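Side-chain contacts in cellulase (Bacillus sp. BG-CS10, PDB 5E09), which probably hydrolyses internal beta-1,4-glucosidic bonds of cellulose, as a halophilic family 5 glycoside hydrolase that carries a family 46 carbohydrate-binding module: residues 324-327 and 328-332; 315-318 and 319-322; 199-202 and 203-207; 284-287 and 288-291. All coordinates share one frame; numbering follows the deposited sequence.

Contact 1 touches both contact 2 and contact 4, while contact 3 stands apart, its centre 30 to 37 Å from theirs. Contacts 1 and 4, with centres about 11 Å apart, join two helix starts: Gln286 NE2 lies 2.7 Å from Asp325 OD2, probably hydrogen-bonded. Contact 2 is followed by contact 1 after a single residue; Tyr324 N probably bonds His315 O at 2.9 Å. Contacts 2 and 4 do not touch, their nearest atoms being about 7 Å apart. Contacts 3 and 4 begin helices that follow barrel strands, so they probably lie toward the end of the barrel where TIM-barrel enzymes carry their active site.

Contact 1 (324-327 and 328-332); sequences YDQE and FHNML
Asp325 and Phe328 meet at the start of helix 326-337, where residues 324-327 run straight on into 328-332. Backbone bonds from each residue to the fourth before it build the first turn: His329 N to Asp325 O at 3.2 Å, Asn330 N to Gln326 O at 2.9 Å and Met331 N to Glu327 O at 3.0 Å. Asp325 is the N-cap. Its OD1 accepts from Phe328 N at 2.9 Å in a nearly straight bond, the N-H meeting the oxygen from above the carboxylate plane. Because CG stands anti to the backbone N of Asp325 (chi1 -175°), the carboxylate lies on the side of the coming turn, and Asp325 CG packs on Phe328 CB at 3.4 Å. OD2 of Asp325 and OE2 of Glu327 are both bound by Gln286 NE2 of helix 286-302. A second side-chain bond runs from Gln326 NE2 to Asn330 OD1, 3.0 Å long. The acceptor lies close to the glutamine amide plane, yet the donor sits above the asparagine carbonyl plane, the two amides being turned 62° against each other. With an alanine at Asn330, the amide of Gln326 would probably lose this acceptor and be freer to swing. Leu332 CD1 lies over one face of the Phe328 ring, toward its rim. Beyond the turn, Phe328 meets Phe293 of helix 286-302 edge-to-face, and selenomethionine Met331 rests on Leu290 and Glu294 of that helix and on Trp425 of strand 425-432, which places helix 326-337 between the barrel helix 286-302 and strand 425-432, probably of the X2-type module.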
loop_
_atom_site.group_PDB
_atom_site.type_symbol
_atom_site.label_atom_id
_atom_site.label_comp_id
_atom_site.label_asym_id
_atom_site.label_seq_id
_atom_site.Cartn_x
_atom_site.Cartn_y
_atom_site.Cartn_z
ATOM N N TYR A 324 8.763 -3.577 -10.771
ATOM C CA TYR A 324 8.514 -2.338 -11.514
ATOM C C TYR A 324 9.352 -1.178 -10.982
ATOM O O TYR A 324 9.885 -0.383 -11.746
ATOM C CB TYR A 324 7.038 -1.949 -11.448
ATOM C CG TYR A 324 6.114 -2.737 -12.344
ATOM C CD1 TYR A 324 6.087 -2.519 -13.718
ATOM C CD2 TYR A 324 5.239 -3.675 -11.812
ATOM C CE1 TYR A 324 5.223 -3.230 -14.541
ATOM C CE2 TYR A 324 4.373 -4.390 -12.624
ATOM C CZ TYR A 324 4.369 -4.164 -13.985
ATOM O OH TYR A 324 3.508 -4.882 -14.786
ATOM N N ASP A 325 9.455 -1.092 -9.660
ATOM C CA ASP A 325 10.178 -0.013 -8.998
ATOM C C ASP A 325 11.263 -0.603 -8.096
ATOM O O ASP A 325 11.017 -0.911 -6.928
ATOM C CB ASP A 325 9.202 0.860 -8.199
ATOM C CG ASP A 325 9.863 2.081 -7.569
ATOM O OD1 ASP A 325 11.083 2.056 -7.301
ATOM O OD2 ASP A 325 9.144 3.075 -7.322
ATOM N N GLN A 326 12.468 -0.737 -8.647
ATOM C CA GLN A 326 13.577 -1.386 -7.957
ATOM C C GLN A 326 14.019 -0.625 -6.715
ATOM O O GLN A 326 14.417 -1.225 -5.717
ATOM C CB GLN A 326 14.765 -1.549 -8.908
ATOM C CG GLN A 326 15.886 -2.400 -8.350
ATOM C CD GLN A 326 15.493 -3.861 -8.207
ATOM O OE1 GLN A 326 14.868 -4.442 -9.100
ATOM N NE2 GLN A 326 15.857 -4.461 -7.075
ATOM N N GLU A 327 13.965 0.701 -6.793
ATOM C CA GLU A 327 14.314 1.569 -5.673
ATOM C C GLU A 327 13.428 1.256 -4.462
ATOM O O GLU A 327 13.910 1.101 -3.330
ATOM C CB GLU A 327 14.169 3.036 -6.103
ATOM C CG GLU A 327 14.638 4.079 -5.101
ATOM C CD GLU A 327 14.545 5.491 -5.664
ATOM O OE1 GLU A 327 15.465 6.294 -5.422
ATOM O OE2 GLU A 327 13.552 5.799 -6.357
ATOM N N PHE A 328 12.130 1.149 -4.735
ATOM C CA PHE A 328 11.107 0.790 -3.754
ATOM C C PHE A 328 11.427 -0.532 -3.048
ATOM O O PHE A 328 11.537 -0.588 -1.809
ATOM C CB PHE A 328 9.741 0.729 -4.465
ATOM C CG PHE A 328 8.601 0.271 -3.599
ATOM C CD1 PHE A 328 8.424 0.771 -2.322
ATOM C CD2 PHE A 328 7.679 -0.637 -4.088
ATOM C CE1 PHE A 328 7.365 0.355 -1.538
ATOM C CE2 PHE A 328 6.616 -1.059 -3.308
ATOM C CZ PHE A 328 6.459 -0.559 -2.031
ATOM N N HIS A 329 11.600 -1.592 -3.832
ATOM C CA HIS A 329 11.873 -2.890 -3.234
ATOM C C HIS A 329 13.210 -2.931 -2.507
ATOM O O HIS A 329 13.350 -3.640 -1.511
ATOM C CB HIS A 329 11.848 -4.007 -4.265
ATOM C CG HIS A 329 12.097 -5.354 -3.661
ATOM N ND1 HIS A 329 13.307 -6.003 -3.764
ATOM C CD2 HIS A 329 11.306 -6.139 -2.891
ATOM C CE1 HIS A 329 13.241 -7.153 -3.110
ATOM N NE2 HIS A 329 12.040 -7.257 -2.574
ATOM N N ASN A 330 14.196 -2.193 -3.007
ATOM C CA ASN A 330 15.464 -2.097 -2.299
ATOM C C ASN A 330 15.249 -1.474 -0.929
ATOM O O ASN A 330 15.866 -1.892 0.050
ATOM C CB ASN A 330 16.492 -1.284 -3.096
ATOM C CG ASN A 330 17.089 -2.069 -4.252
ATOM O OD1 ASN A 330 16.743 -3.230 -4.482
ATOM N ND2 ASN A 330 17.984 -1.431 -4.993
HETATM N N MSE A 331 14.368 -0.479 -0.856
HETATM C CA MSE A 331 14.074 0.145 0.432
HETATM C C MSE A 331 13.383 -0.842 1.381
HETATM O O MSE A 331 13.699 -0.884 2.577
HETATM C CB MSE A 331 13.216 1.401 0.249
HETATM C CG MSE A 331 12.898 2.113 1.561
HETATM SE SE MSE A 331 14.502 2.546 2.613
HETATM C CE MSE A 331 14.644 4.441 2.169
ATOM N N LEU A 332 12.452 -1.636 0.853
ATOM C CA LEU A 332 11.812 -2.673 1.672
ATOM C C LEU A 332 12.841 -3.681 2.201
ATOM O O LEU A 332 12.898 -3.973 3.403
ATOM C CB LEU A 332 10.736 -3.415 0.873
ATOM C CG LEU A 332 9.579 -2.631 0.254
ATOM C CD1 LEU A 332 8.642 -3.593 -0.461
ATOM C CD2 LEU A 332 8.823 -1.800 1.298
#

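Contact 2 (315-318 and 319-322); sequences HLNR and ETYS
Asn317 grips the loop that follows it with its side-chain oxygen: OD1 accepts from Glu319 N at 2.9 Å, forming an Asx turn, and from Thr320 N at 3.3 Å. The two donors come differently, Glu319 N in the carbonyl plane and Thr320 N from well above it (65°). With chi1 at -172°, the amide swings away from Asn317 N and over the loop. That backbone N donates to Ser322 O at 2.8 Å, whereas Asn317 O takes weak, bent bonds from Tyr321 N and Ser322 N. Thr320 OG1 lies 3.4 Å from Asn317 CG and shares a hydrogen bond of 3.1 Å with Ser322 OG, in which either may donate. Over one face of the Tyr321 ring, toward its rim, stands Arg318 O, 3.4 Å from CE1. The polar ends find partners beyond the loop: Tyr321 OH bonds Thr43 OG1, and the Arg318 guanidinium bonds Gly24 O through NH2 and Thr26 OG1 through NH1. Leu316 CD1 packs on Ser322 C while facing Leu46 and Ile50 of helix 44-52. One asparagine amide thus does much of the work of closing this small, weakly bonded beta hairpin, supplying one oxygen to two successive loop N-H groups.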
loop_
_atom_site.group_PDB
_atom_site.type_symbol
_atom_site.label_atom_id
_atom_site.label_comp_id
_atom_site.label_asym_id
_atom_site.label_seq_id
_atom_site.Cartn_x
_atom_site.Cartn_y
_atom_site.Cartn_z
ATOM N N HIS A 315 3.510 -4.258 -8.191
ATOM C CA HIS A 315 4.858 -4.123 -7.639
ATOM C C HIS A 315 5.847 -5.054 -8.327
ATOM O O HIS A 315 6.843 -4.599 -8.886
ATOM C CB HIS A 315 4.855 -4.368 -6.129
ATOM C CG HIS A 315 4.102 -3.338 -5.357
ATOM N ND1 HIS A 315 4.204 -1.980 -5.621
ATOM C CD2 HIS A 315 3.217 -3.444 -4.337
ATOM C CE1 HIS A 315 3.430 -1.313 -4.795
ATOM N NE2 HIS A 315 2.812 -2.181 -4.001
ATOM N N LEU A 316 5.589 -6.356 -8.272
ATOM C CA LEU A 316 6.377 -7.301 -9.048
ATOM C C LEU A 316 5.767 -7.431 -10.436
ATOM O O LEU A 316 4.588 -7.752 -10.570
ATOM C CB LEU A 316 6.438 -8.669 -8.370
ATOM C CG LEU A 316 7.303 -9.718 -9.081
ATOM C CD1 LEU A 316 8.785 -9.456 -8.851
ATOM C CD2 LEU A 316 6.938 -11.117 -8.636
ATOM N N ASN A 317 6.557 -7.158 -11.467
ATOM C CA ASN A 317 6.107 -7.422 -12.829
ATOM C C ASN A 317 6.077 -8.933 -13.031
ATOM O O ASN A 317 7.120 -9.585 -13.062
ATOM C CB ASN A 317 7.014 -6.736 -13.860
ATOM C CG ASN A 317 6.466 -6.822 -15.281
ATOM O OD1 ASN A 317 5.830 -7.805 -15.666
ATOM N ND2 ASN A 317 6.717 -5.784 -16.068
ATOM N N ARG A 318 4.874 -9.483 -13.151
ATOM C CA ARG A 318 4.704 -10.928 -13.166
ATOM C C ARG A 318 4.991 -11.533 -14.527
ATOM O O ARG A 318 5.021 -12.754 -14.677
ATOM C CB ARG A 318 3.290 -11.300 -12.727
ATOM C CG ARG A 318 2.945 -10.794 -11.350
ATOM C CD ARG A 318 1.694 -11.455 -10.854
ATOM N NE ARG A 318 1.272 -10.927 -9.564
ATOM C CZ ARG A 318 0.138 -11.272 -8.971
ATOM N NH1 ARG A 318 -0.672 -12.143 -9.560
ATOM N NH2 ARG A 318 -0.187 -10.747 -7.794
ATOM N N GLU A 319 5.200 -10.679 -15.519
ATOM C CA GLU A 319 5.577 -11.160 -16.835
ATOM C C GLU A 319 7.094 -11.288 -16.932
ATOM O O GLU A 319 7.595 -12.252 -17.509
ATOM C CB GLU A 319 5.033 -10.237 -17.924
ATOM C CG GLU A 319 5.434 -10.623 -19.333
ATOM C CD GLU A 319 5.208 -9.501 -20.340
ATOM O OE1 GLU A 319 4.263 -8.698 -20.157
ATOM O OE2 GLU A 319 5.981 -9.425 -21.320
ATOM N N THR A 320 7.817 -10.335 -16.346
ATOM C CA THR A 320 9.276 -10.359 -16.384
ATOM C C THR A 320 9.914 -10.868 -15.093
ATOM O O THR A 320 11.133 -11.043 -15.024
ATOM C CB THR A 320 9.847 -8.963 -16.683
ATOM O OG1 THR A 320 9.657 -8.099 -15.552
ATOM C CG2 THR A 320 9.180 -8.361 -17.919
ATOM N N TYR A 321 9.090 -11.076 -14.071
ATOM C CA TYR A 321 9.555 -11.530 -12.762
ATOM C C TYR A 321 10.620 -10.615 -12.160
ATOM O O TYR A 321 11.554 -11.085 -11.513
ATOM C CB TYR A 321 10.073 -12.965 -12.854
ATOM C CG TYR A 321 9.028 -13.910 -13.393
ATOM C CD1 TYR A 321 7.934 -14.274 -12.619
ATOM C CD2 TYR A 321 9.116 -14.415 -14.683
ATOM C CE1 TYR A 321 6.962 -15.121 -13.111
ATOM C CE2 TYR A 321 8.149 -15.268 -15.183
ATOM C CZ TYR A 321 7.074 -15.618 -14.392
ATOM O OH TYR A 321 6.105 -16.467 -14.878
ATOM N N SER A 322 10.468 -9.308 -12.369
ATOM C CA SER A 322 11.298 -8.318 -11.686
ATOM C C SER A 322 10.438 -7.127 -11.241
ATOM O O SER A 322 9.356 -6.901 -11.781
ATOM C CB SER A 322 12.443 -7.854 -12.589
ATOM O OG SER A 322 11.949 -7.065 -13.657
#

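Contact 3 (199-202 and 203-207); sequences TSQD and LLNRL
Leu204 packs against the backbone oxygens of Thr199 and Ser200 where helix 201-214 begins, the helix of the beta-alpha-beta unit that links strands 190-193 and 219-225 of the TIM barrel. Thr199 comes first: its O lies 3.4 Å from Leu204 CD1 and also accepts from Arg255 NE of helix 243-261. Ser200 holds the N-cap position, but its hydroxyl makes no capping bond; the backbone serves instead, Ser200 O accepting from Leu204 N at 2.9 Å almost along the C=O axis. Ser200 CB rests on Leu203 CG at 3.9 Å. Leu203 itself lies against Leu195 and Ala198, and against His164 of helix 161-181. At Gln201 the backbone O accepts from Asn205 N, and the side chain, bent at chi2 (52°), turns its amide along the helix so that NE2 donates to Asn205 OD1 at 2.8 Å. OD1 lies in the glutamine amide plane, but the donor stands 50° above the asparagine carbonyl plane, which makes the bond imperfect. NE2 also donates to Thr259 OG1, tying the pair to helix 243-261. A leucine in place of Asn205 would probably deprive Gln201 NE2 of its acceptor on the same helix, leaving Thr259 to hold the amide with less restraint on its rotation. Asp202 follows, its O bonded to Arg206 N at 3.0 Å. Its carboxylate forms a long salt bridge with Arg206, weak as a hydrogen bond. The carboxylate stands at 75° to the guanidinium, and Asp202 OD2 meets that group at its edge, 3.4 Å from NH1.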
loop_
_atom_site.group_PDB
_atom_site.type_symbol
_atom_site.label_atom_id
_atom_site.label_comp_id
_atom_site.label_asym_id
_atom_site.label_seq_id
_atom_site.Cartn_x
_atom_site.Cartn_y
_atom_site.Cartn_z
ATOM N N THR A 199 -7.818 -1.539 13.678
ATOM C CA THR A 199 -6.941 -1.547 14.844
ATOM C C THR A 199 -7.431 -0.722 16.031
ATOM O O THR A 199 -6.648 -0.404 16.925
ATOM C CB THR A 199 -5.531 -1.048 14.460
ATOM O OG1 THR A 199 -5.597 0.324 14.041
ATOM C CG2 THR A 199 -4.959 -1.895 13.332
ATOM N N SER A 200 -8.718 -0.386 16.053
ATOM C CA SER A 200 -9.303 0.287 17.210
ATOM C C SER A 200 -9.150 -0.572 18.460
ATOM O O SER A 200 -9.240 -1.801 18.392
ATOM C CB SER A 200 -10.778 0.598 16.965
ATOM O OG SER A 200 -10.937 1.388 15.801
ATOM N N GLN A 201 -8.919 0.073 19.598
ATOM C CA GLN A 201 -8.702 -0.658 20.844
ATOM C C GLN A 201 -9.848 -1.626 21.152
ATOM O O GLN A 201 -9.613 -2.723 21.649
ATOM C CB GLN A 201 -8.509 0.315 22.010
ATOM C CG GLN A 201 -8.068 -0.347 23.306
ATOM C CD GLN A 201 -6.847 -1.233 23.126
ATOM O OE1 GLN A 201 -5.770 -0.762 22.758
ATOM N NE2 GLN A 201 -7.012 -2.526 23.383
ATOM N N ASP A 202 -11.082 -1.237 20.838
ATOM C CA ASP A 202 -12.221 -2.096 21.142
ATOM C C ASP A 202 -12.232 -3.357 20.280
ATOM O O ASP A 202 -12.494 -4.463 20.775
ATOM C CB ASP A 202 -13.537 -1.340 20.970
ATOM C CG ASP A 202 -14.742 -2.191 21.336
ATOM O OD1 ASP A 202 -14.852 -2.594 22.519
ATOM O OD2 ASP A 202 -15.576 -2.458 20.445
ATOM N N LEU A 203 -11.946 -3.193 18.993
ATOM C CA LEU A 203 -11.841 -4.329 18.089
ATOM C C LEU A 203 -10.710 -5.264 18.524
ATOM O O LEU A 203 -10.873 -6.493 18.572
ATOM C CB LEU A 203 -11.624 -3.838 16.659
ATOM C CG LEU A 203 -12.631 -2.782 16.192
ATOM C CD1 LEU A 203 -12.339 -2.337 14.774
ATOM C CD2 LEU A 203 -14.058 -3.300 16.297
ATOM N N LEU A 204 -9.569 -4.675 18.863
ATOM C CA LEU A 204 -8.437 -5.449 19.367
ATOM C C LEU A 204 -8.849 -6.264 20.587
ATOM O O LEU A 204 -8.580 -7.467 20.664
ATOM C CB LEU A 204 -7.260 -4.534 19.712
ATOM C CG LEU A 204 -6.640 -3.756 18.549
ATOM C CD1 LEU A 204 -5.524 -2.849 19.048
ATOM C CD2 LEU A 204 -6.136 -4.702 17.462
ATOM N N ASN A 205 -9.524 -5.605 21.524
ATOM C CA ASN A 205 -9.980 -6.254 22.747
ATOM C C ASN A 205 -10.913 -7.420 22.476
ATOM O O ASN A 205 -10.803 -8.459 23.114
ATOM C CB ASN A 205 -10.679 -5.250 23.659
ATOM C CG ASN A 205 -9.710 -4.298 24.321
ATOM O OD1 ASN A 205 -8.544 -4.634 24.530
ATOM N ND2 ASN A 205 -10.181 -3.098 24.645
ATOM N N ARG A 206 -11.829 -7.250 21.531
ATOM C CA ARG A 206 -12.802 -8.299 21.249
ATOM C C ARG A 206 -12.168 -9.505 20.567
ATOM O O ARG A 206 -12.533 -10.656 20.857
ATOM C CB ARG A 206 -13.939 -7.736 20.407
ATOM C CG ARG A 206 -14.655 -6.622 21.134
ATOM C CD ARG A 206 -15.926 -6.227 20.456
ATOM N NE ARG A 206 -17.096 -6.698 21.189
ATOM C CZ ARG A 206 -17.874 -5.916 21.927
ATOM N NH1 ARG A 206 -17.611 -4.619 22.024
ATOM N NH2 ARG A 206 -18.922 -6.428 22.559
ATOM N N LEU A 207 -11.216 -9.255 19.670
ATOM C CA LEU A 207 -10.451 -10.368 19.112
ATOM C C LEU A 207 -9.707 -11.090 20.238
ATOM O O LEU A 207 -9.676 -12.325 20.297
ATOM C CB LEU A 207 -9.473 -9.880 18.046
ATOM C CG LEU A 207 -8.495 -10.948 17.560
ATOM C CD1 LEU A 207 -9.239 -12.126 16.986
ATOM C CD2 LEU A 207 -7.543 -10.368 16.537
#

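Contact 4 (284-287 and 288-291); sequences IQQG and EKLK
Glu288 and Gln285 face each other across the first turn of helix 286-302, the beta-alpha-beta helix between barrel strands 267-272 and 306-311. Gln285 is the N-cap, and its OE1 accepts weakly from Glu288 N at 3.5 Å and, also weakly, from Gly287 N. A water donates to both Gln285 OE1 and Glu288 OE2. Glu288 OE1 is bound by Phe241 N, while Gln285 NE2 holds Asn346 OD1. Next, Lys289 N bonds Gln285 O at 2.9 Å, Lys289 CB touches Ile284 CG2 at 3.8 Å, and Lys289 NZ donates to Gln286 OE1 at 2.7 Å. The bend at chi3 (-54°) of Lys289 curls the ammonium back to that amide oxygen, reached a little out of its carbonyl plane. Leu290 N makes a nearly straight bond (176°) to Gln286 O, and its side chain turns to Met331 and Trp425. Lys291 N bonds Gly287 O at 3.0 Å. NZ of Lys291 makes a salt bridge with Glu288 OE2, 2.8 Å away on the syn side, though well out of the carboxylate plane. Two lysines thus find oxygen partners close by, and the buried carboxylate of Glu288, matched by an ammonium, an N-H and a water, is probably kept ionised.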
loop_
_atom_site.group_PDB
_atom_site.type_symbol
_atom_site.label_atom_id
_atom_site.label_comp_id
_atom_site.label_asym_id
_atom_site.label_seq_id
_atom_site.Cartn_x
_atom_site.Cartn_y
_atom_site.Cartn_z
ATOM N N ILE A 284 1.713 8.847 -4.836
ATOM C CA ILE A 284 2.562 9.231 -3.719
ATOM C C ILE A 284 3.942 9.582 -4.255
ATOM O O ILE A 284 4.560 8.768 -4.936
ATOM C CB ILE A 284 2.680 8.089 -2.674
ATOM C CG1 ILE A 284 1.304 7.487 -2.375
ATOM C CG2 ILE A 284 3.375 8.573 -1.395
ATOM C CD1 ILE A 284 0.302 8.488 -1.867
ATOM N N GLN A 285 4.419 10.791 -3.966
ATOM C CA GLN A 285 5.734 11.215 -4.442
ATOM C C GLN A 285 6.800 10.240 -3.935
ATOM O O GLN A 285 6.757 9.809 -2.779
ATOM C CB GLN A 285 6.037 12.647 -3.994
ATOM C CG GLN A 285 7.092 13.361 -4.835
ATOM C CD GLN A 285 8.519 13.080 -4.376
ATOM O OE1 GLN A 285 8.759 12.719 -3.220
ATOM N NE2 GLN A 285 9.472 13.237 -5.291
ATOM N N GLN A 286 7.741 9.893 -4.810
ATOM C CA GLN A 286 8.664 8.777 -4.582
ATOM C C GLN A 286 9.429 8.823 -3.249
ATOM O O GLN A 286 9.445 7.840 -2.496
ATOM C CB GLN A 286 9.660 8.697 -5.746
ATOM C CG GLN A 286 10.551 7.464 -5.735
ATOM C CD GLN A 286 9.801 6.162 -6.020
ATOM O OE1 GLN A 286 8.568 6.138 -6.124
ATOM N NE2 GLN A 286 10.552 5.074 -6.160
ATOM N N GLY A 287 10.054 9.958 -2.953
ATOM C CA GLY A 287 10.817 10.095 -1.724
ATOM C C GLY A 287 9.960 9.924 -0.483
ATOM O O GLY A 287 10.364 9.288 0.501
ATOM N N GLU A 288 8.760 10.490 -0.540
ATOM C CA GLU A 288 7.822 10.414 0.573
ATOM C C GLU A 288 7.318 8.979 0.764
ATOM O O GLU A 288 7.172 8.506 1.898
ATOM C CB GLU A 288 6.661 11.382 0.343
ATOM C CG GLU A 288 7.103 12.833 0.178
ATOM C CD GLU A 288 7.916 13.343 1.366
ATOM O OE1 GLU A 288 7.437 13.245 2.515
ATOM O OE2 GLU A 288 9.041 13.843 1.154
ATOM N N LYS A 289 7.078 8.288 -0.350
ATOM C CA LYS A 289 6.703 6.876 -0.320
ATOM C C LYS A 289 7.781 6.035 0.382
ATOM O O LYS A 289 7.494 5.281 1.332
ATOM C CB LYS A 289 6.468 6.358 -1.744
ATOM C CG LYS A 289 6.259 4.853 -1.839
ATOM C CD LYS A 289 6.633 4.318 -3.217
ATOM C CE LYS A 289 5.906 5.074 -4.317
ATOM N NZ LYS A 289 6.376 4.647 -5.659
ATOM N N LEU A 290 9.021 6.179 -0.091
ATOM C CA LEU A 290 10.158 5.479 0.511
ATOM C C LEU A 290 10.278 5.757 2.010
ATOM O O LEU A 290 10.436 4.831 2.812
ATOM C CB LEU A 290 11.457 5.872 -0.191
ATOM C CG LEU A 290 11.565 5.547 -1.681
ATOM C CD1 LEU A 290 12.851 6.114 -2.261
ATOM C CD2 LEU A 290 11.485 4.049 -1.913
ATOM N N LYS A 291 10.194 7.029 2.392
ATOM C CA LYS A 291 10.281 7.378 3.808
ATOM C C LYS A 291 9.159 6.724 4.631
ATOM O O LYS A 291 9.390 6.242 5.758
ATOM C CB LYS A 291 10.270 8.899 3.980
ATOM C CG LYS A 291 11.598 9.557 3.582
ATOM C CD LYS A 291 11.629 11.051 3.913
ATOM C CE LYS A 291 10.784 11.851 2.942
ATOM N NZ LYS A 291 10.952 13.321 3.137
HETATM O O HOH W 1 10.656 13.916 -1.246
#